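Local coordinates for periplasmic aliphatic sulphonates-binding protein (Escherichia coli, PDB 2X26) that serves as the putative periplasmic solute-binding component of a binding-protein-dependent (ABC-type) transport system for aliphatic sulfonates, at residues S35-E47 and I54-A67. Residues are numbered along the deposited sequence; the frame is centred on the assembly and turned at random.
Sequences SWVEFPAGPQMLE and IDLGSTGDIPPIFA
The two methyls of L46 take different partners in segment 54-67. With CG anti to the carbonyl carbon (chi1 -70°) and CD1 continuing extended (chi2 -179°), L46 CD1 lies 3.5 Å from P63 C and also reaches P64 CD and the methyl of A67. L46 CD2 meets T59 CG2 tip to tip at 3.9 Å; T59 has two conformers, and its contacts here belong to the one described. Replacing L46 by an alanine would remove both methyls and is likely to open a gap between T59 and helix 62-69, leaving A67 CB without this neighbour. Beside it, the rings of P43 and P63 pack obliquely, P43 CD to P63 CG at 3.8 Å, and G42 CA sits 3.7 Å from T59 CG2. A side chain at G42 would run into the P63 ring, so the missing CB lets the two chains approach closely. Helix 42-51 is the crossover between parallel strands 33-38 and 56-59, a right-handed beta-alpha-beta unit with strand 4-9 between them in the sheet, as in the alpha/beta lobes of periplasmic binding proteins. I54 packs between strand 33-38 and helix 42-51: its CG2 touches V37 CG2 at 4.0 Å, its CD1 approaches F39 CE2, and it lies against M45, whose two conformers leave the detail doubtful. M45 CA sits over one face of the F39 ring, offset toward its rim.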
loop_
_atom_site.group_PDB
_atom_site.type_symbol
_atom_site.label_atom_id
_atom_site.label_comp_id
_atom_site.label_asym_id
_atom_site.label_seq_id
_atom_site.Cartn_x
_atom_site.Cartn_y
_atom_site.Cartn_z
ATOM N N SER A 35 3.725 5.380 -18.380
ATOM C CA SER A 35 5.091 5.190 -17.852
ATOM C C SER A 35 5.093 4.729 -16.378
ATOM O O SER A 35 4.145 4.965 -15.610
ATOM C CB SER A 35 5.960 6.415 -18.007
ATOM O OG SER A 35 5.439 7.513 -17.303
ATOM N N TRP A 36 6.138 4.036 -16.021
ATOM C CA TRP A 36 6.173 3.305 -14.748
ATOM C C TRP A 36 7.442 3.775 -14.028
ATOM O O TRP A 36 8.505 3.833 -14.635
ATOM C CB TRP A 36 6.302 1.804 -15.080
ATOM C CG TRP A 36 5.110 1.234 -15.746
ATOM C CD1 TRP A 36 4.900 1.102 -17.096
ATOM C CD2 TRP A 36 3.911 0.765 -15.102
ATOM N NE1 TRP A 36 3.666 0.516 -17.312
ATOM C CE2 TRP A 36 3.048 0.330 -16.102
ATOM C CE3 TRP A 36 3.511 0.661 -13.783
ATOM C CZ2 TRP A 36 1.775 -0.213 -15.819
ATOM C CZ3 TRP A 36 2.246 0.112 -13.478
ATOM C CH2 TRP A 36 1.405 -0.329 -14.513
ATOM N N VAL A 37 7.315 4.132 -12.754
ATOM C CA VAL A 37 8.433 4.568 -11.966
ATOM C C VAL A 37 8.421 3.785 -10.672
ATOM O O VAL A 37 7.500 3.935 -9.838
ATOM C CB VAL A 37 8.337 6.097 -11.627
ATOM C CG1 VAL A 37 9.586 6.517 -10.916
ATOM C CG2 VAL A 37 8.152 6.866 -12.914
ATOM N N GLU A 38 9.469 2.991 -10.482
ATOM C CA GLU A 38 9.575 2.195 -9.263
ATOM C C GLU A 38 10.190 3.022 -8.140
ATOM O O GLU A 38 11.230 3.665 -8.335
ATOM C CB GLU A 38 10.451 0.962 -9.517
ATOM C CG GLU A 38 10.424 -0.003 -8.347
ATOM C CD GLU A 38 11.462 -1.075 -8.512
ATOM O OE1 GLU A 38 12.617 -0.824 -8.154
ATOM O OE2 GLU A 38 11.104 -2.164 -8.999
ATOM N N PHE A 39 9.534 3.018 -6.991
ATOM C CA PHE A 39 10.060 3.677 -5.800
ATOM C C PHE A 39 10.463 2.682 -4.705
ATOM O O PHE A 39 9.842 1.612 -4.587
ATOM C CB PHE A 39 8.979 4.618 -5.241
ATOM C CG PHE A 39 8.800 5.836 -6.099
ATOM C CD1 PHE A 39 9.562 6.965 -5.879
ATOM C CD2 PHE A 39 7.887 5.817 -7.155
ATOM C CE1 PHE A 39 9.435 8.116 -6.739
ATOM C CE2 PHE A 39 7.716 6.922 -7.993
ATOM C CZ PHE A 39 8.509 8.065 -7.797
ATOM N N PRO A 40 11.400 3.080 -3.841
ATOM C CA PRO A 40 11.845 2.132 -2.799
ATOM C C PRO A 40 10.873 2.022 -1.618
ATOM O O PRO A 40 10.932 1.029 -0.902
ATOM C CB PRO A 40 13.136 2.732 -2.280
ATOM C CG PRO A 40 13.044 4.223 -2.633
ATOM C CD PRO A 40 12.257 4.307 -3.920
ATOM N N ALA A 41 9.983 3.007 -1.466
ATOM C CA ALA A 41 8.976 3.017 -0.387
ATOM C C ALA A 41 7.904 4.089 -0.656
ATOM O O ALA A 41 8.107 4.989 -1.499
ATOM C CB ALA A 41 9.696 3.326 0.987
ATOM N N GLY A 42 6.785 4.019 0.090
ATOM C CA GLY A 42 5.660 4.956 -0.114
ATOM C C GLY A 42 6.033 6.451 0.040
ATOM O O GLY A 42 5.558 7.314 -0.760
ATOM N N PRO A 43 6.803 6.804 1.096
ATOM C CA PRO A 43 7.102 8.209 1.319
ATOM C C PRO A 43 7.782 8.894 0.130
ATOM O O PRO A 43 7.363 9.972 -0.274
ATOM C CB PRO A 43 7.997 8.186 2.595
ATOM C CG PRO A 43 7.357 7.058 3.410
ATOM C CD PRO A 43 7.103 5.996 2.307
ATOM N N GLN A 44 8.815 8.269 -0.422
ATOM C CA GLN A 44 9.475 8.794 -1.612
ATOM C C GLN A 44 8.499 8.917 -2.779
ATOM O O GLN A 44 8.536 9.920 -3.534
ATOM C CB GLN A 44 10.635 7.890 -2.041
ATOM C CG GLN A 44 11.801 7.886 -1.046
ATOM C CD GLN A 44 11.715 6.786 0.013
ATOM O OE1 GLN A 44 10.655 6.518 0.570
ATOM N NE2 GLN A 44 12.873 6.161 0.318
ATOM N N MET A 45 7.598 7.944 -2.938
ATOM C CA MET A 45 6.605 8.014 -4.022
ATOM C C MET A 45 5.698 9.220 -3.806
ATOM O O MET A 45 5.331 9.929 -4.757
ATOM C CB MET A 45 5.764 6.714 -4.115
ATOM C CG MET A 45 4.677 6.700 -5.237
ATOM S SD MET A 45 3.109 7.456 -4.739
ATOM C CE MET A 45 2.458 8.127 -6.248
ATOM N N LEU A 46 5.323 9.466 -2.557
ATOM C CA LEU A 46 4.330 10.523 -2.328
ATOM C C LEU A 46 4.950 11.913 -2.516
ATOM O O LEU A 46 4.266 12.840 -2.892
ATOM C CB LEU A 46 3.697 10.419 -0.946
ATOM C CG LEU A 46 2.763 9.194 -0.790
ATOM C CD1 LEU A 46 2.138 9.171 0.617
ATOM C CD2 LEU A 46 1.672 9.003 -1.874
ATOM N N GLU A 47 6.240 12.012 -2.233
ATOM C CA GLU A 47 7.015 13.205 -2.552
ATOM C C GLU A 47 6.918 13.513 -4.050
ATOM O O GLU A 47 6.663 14.647 -4.464
ATOM C CB GLU A 47 8.475 13.043 -2.077
ATOM C CG GLU A 47 8.509 12.972 -0.531
ATOM C CD GLU A 47 9.887 12.896 0.114
ATOM O OE1 GLU A 47 10.873 12.461 -0.545
ATOM O OE2 GLU A 47 9.976 13.293 1.313
ATOM N N ILE A 54 4.708 12.311 -10.907
ATOM C CA ILE A 54 3.899 11.115 -11.259
ATOM C C ILE A 54 2.418 11.475 -10.997
ATOM O O ILE A 54 2.109 12.490 -10.330
ATOM C CB ILE A 54 4.264 9.864 -10.444
ATOM C CG1 ILE A 54 4.192 10.206 -8.966
ATOM C CG2 ILE A 54 5.665 9.280 -10.831
ATOM C CD1 ILE A 54 4.212 8.914 -8.120
ATOM N N ASP A 55 1.499 10.691 -11.541
ATOM C CA ASP A 55 0.093 11.022 -11.448
ATOM C C ASP A 55 -0.716 10.082 -10.559
ATOM O O ASP A 55 -1.752 10.484 -10.075
ATOM C CB ASP A 55 -0.533 10.973 -12.850
ATOM C CG ASP A 55 0.191 11.842 -13.806
ATOM O OD1 ASP A 55 0.320 13.045 -13.513
ATOM O OD2 ASP A 55 0.663 11.359 -14.853
ATOM N N LEU A 56 -0.228 8.865 -10.330
ATOM C CA LEU A 56 -1.002 7.866 -9.598
ATOM C C LEU A 56 0.005 7.018 -8.872
ATOM O O LEU A 56 1.033 6.642 -9.473
ATOM C CB LEU A 56 -1.800 6.993 -10.595
ATOM C CG LEU A 56 -2.631 5.844 -10.027
ATOM C CD1 LEU A 56 -3.769 6.431 -9.185
ATOM C CD2 LEU A 56 -3.206 5.016 -11.187
ATOM N N GLY A 57 -0.292 6.666 -7.612
ATOM C CA GLY A 57 0.640 5.849 -6.841
ATOM C C GLY A 57 -0.036 4.872 -5.895
ATOM O O GLY A 57 -1.197 5.059 -5.533
ATOM N N SER A 58 0.688 3.792 -5.578
ATOM C CA SER A 58 0.228 2.771 -4.653
ATOM C C SER A 58 1.084 2.821 -3.366
ATOM O O SER A 58 2.325 2.834 -3.430
ATOM C CB SER A 58 0.472 1.436 -5.356
ATOM O OG SER A 58 0.650 0.415 -4.403
ATOM N N THR A 59 0.447 2.854 -2.206
ATOM C CA THR A 59 1.168 2.823 -0.916
ATOM C C THR A 59 0.249 2.187 0.121
ATOM O O THR A 59 -0.934 1.980 -0.129
ATOM C CB THR A 59 1.654 4.217 -0.314
ATOM O OG1 THR A 59 0.576 4.825 0.384
ATOM C CG2 THR A 59 2.228 5.216 -1.335
ATOM N N GLY A 60 0.823 1.861 1.268
ATOM C CA GLY A 60 0.064 1.352 2.402
ATOM C C GLY A 60 -0.726 2.454 3.066
ATOM O O GLY A 60 -0.759 3.584 2.578
ATOM N N ASP A 61 -1.328 2.140 4.208
ATOM C CA ASP A 61 -2.166 3.123 4.893
ATOM C C ASP A 61 -1.368 4.221 5.641
ATOM O O ASP A 61 -1.888 5.341 5.889
ATOM C CB ASP A 61 -3.181 2.427 5.810
ATOM C CG ASP A 61 -2.557 1.462 6.813
ATOM O OD1 ASP A 61 -1.606 0.733 6.453
ATOM O OD2 ASP A 61 -3.071 1.412 7.983
ATOM N N ILE A 62 -0.097 3.959 5.926
ATOM C CA ILE A 62 0.654 4.900 6.740
ATOM C C ILE A 62 1.263 6.101 5.993
ATOM O O ILE A 62 1.023 7.251 6.415
ATOM C CB ILE A 62 1.758 4.200 7.602
ATOM C CG1 ILE A 62 1.164 3.118 8.522
ATOM C CG2 ILE A 62 2.557 5.279 8.374
ATOM C CD1 ILE A 62 -0.110 3.534 9.255
ATOM N N PRO A 63 2.010 5.863 4.885
ATOM C CA PRO A 63 2.645 7.020 4.231
ATOM C C PRO A 63 1.719 8.197 3.924
ATOM O O PRO A 63 2.146 9.334 4.091
ATOM C CB PRO A 63 3.317 6.412 2.979
ATOM C CG PRO A 63 3.669 4.950 3.428
ATOM C CD PRO A 63 2.455 4.572 4.292
ATOM N N PRO A 64 0.465 7.968 3.469
ATOM C CA PRO A 64 -0.373 9.109 3.148
ATOM C C PRO A 64 -0.684 9.989 4.334
ATOM O O PRO A 64 -0.941 11.188 4.149
ATOM C CB PRO A 64 -1.701 8.495 2.728
ATOM C CG PRO A 64 -1.346 7.107 2.273
ATOM C CD PRO A 64 -0.151 6.694 3.071
ATOM N N ILE A 65 -0.725 9.400 5.534
ATOM C CA ILE A 65 -1.026 10.211 6.727
ATOM C C ILE A 65 0.100 11.234 6.915
ATOM O O ILE A 65 -0.164 12.435 7.156
ATOM C CB ILE A 65 -1.148 9.314 7.998
ATOM C CG1 ILE A 65 -2.329 8.386 7.825
ATOM C CG2 ILE A 65 -1.277 10.217 9.259
ATOM C CD1 ILE A 65 -2.438 7.220 8.913
ATOM N N PHE A 66 1.346 10.789 6.807
ATOM C CA PHE A 66 2.484 11.756 6.870
ATOM C C PHE A 66 2.397 12.876 5.826
ATOM O O PHE A 66 2.574 14.046 6.159
ATOM C CB PHE A 66 3.827 11.043 6.714
ATOM C CG PHE A 66 4.244 10.288 7.906
ATOM C CD1 PHE A 66 5.152 10.818 8.796
ATOM C CD2 PHE A 66 3.731 9.020 8.145
ATOM C CE1 PHE A 66 5.530 10.109 9.914
ATOM C CE2 PHE A 66 4.121 8.306 9.262
ATOM C CZ PHE A 66 5.009 8.860 10.153
ATOM N N ALA A 67 2.105 12.524 4.585
ATOM C CA ALA A 67 2.042 13.552 3.521
ATOM C C ALA A 67 0.864 14.524 3.755
ATOM O O ALA A 67 0.987 15.740 3.619
ATOM C CB ALA A 67 1.943 12.846 2.098
#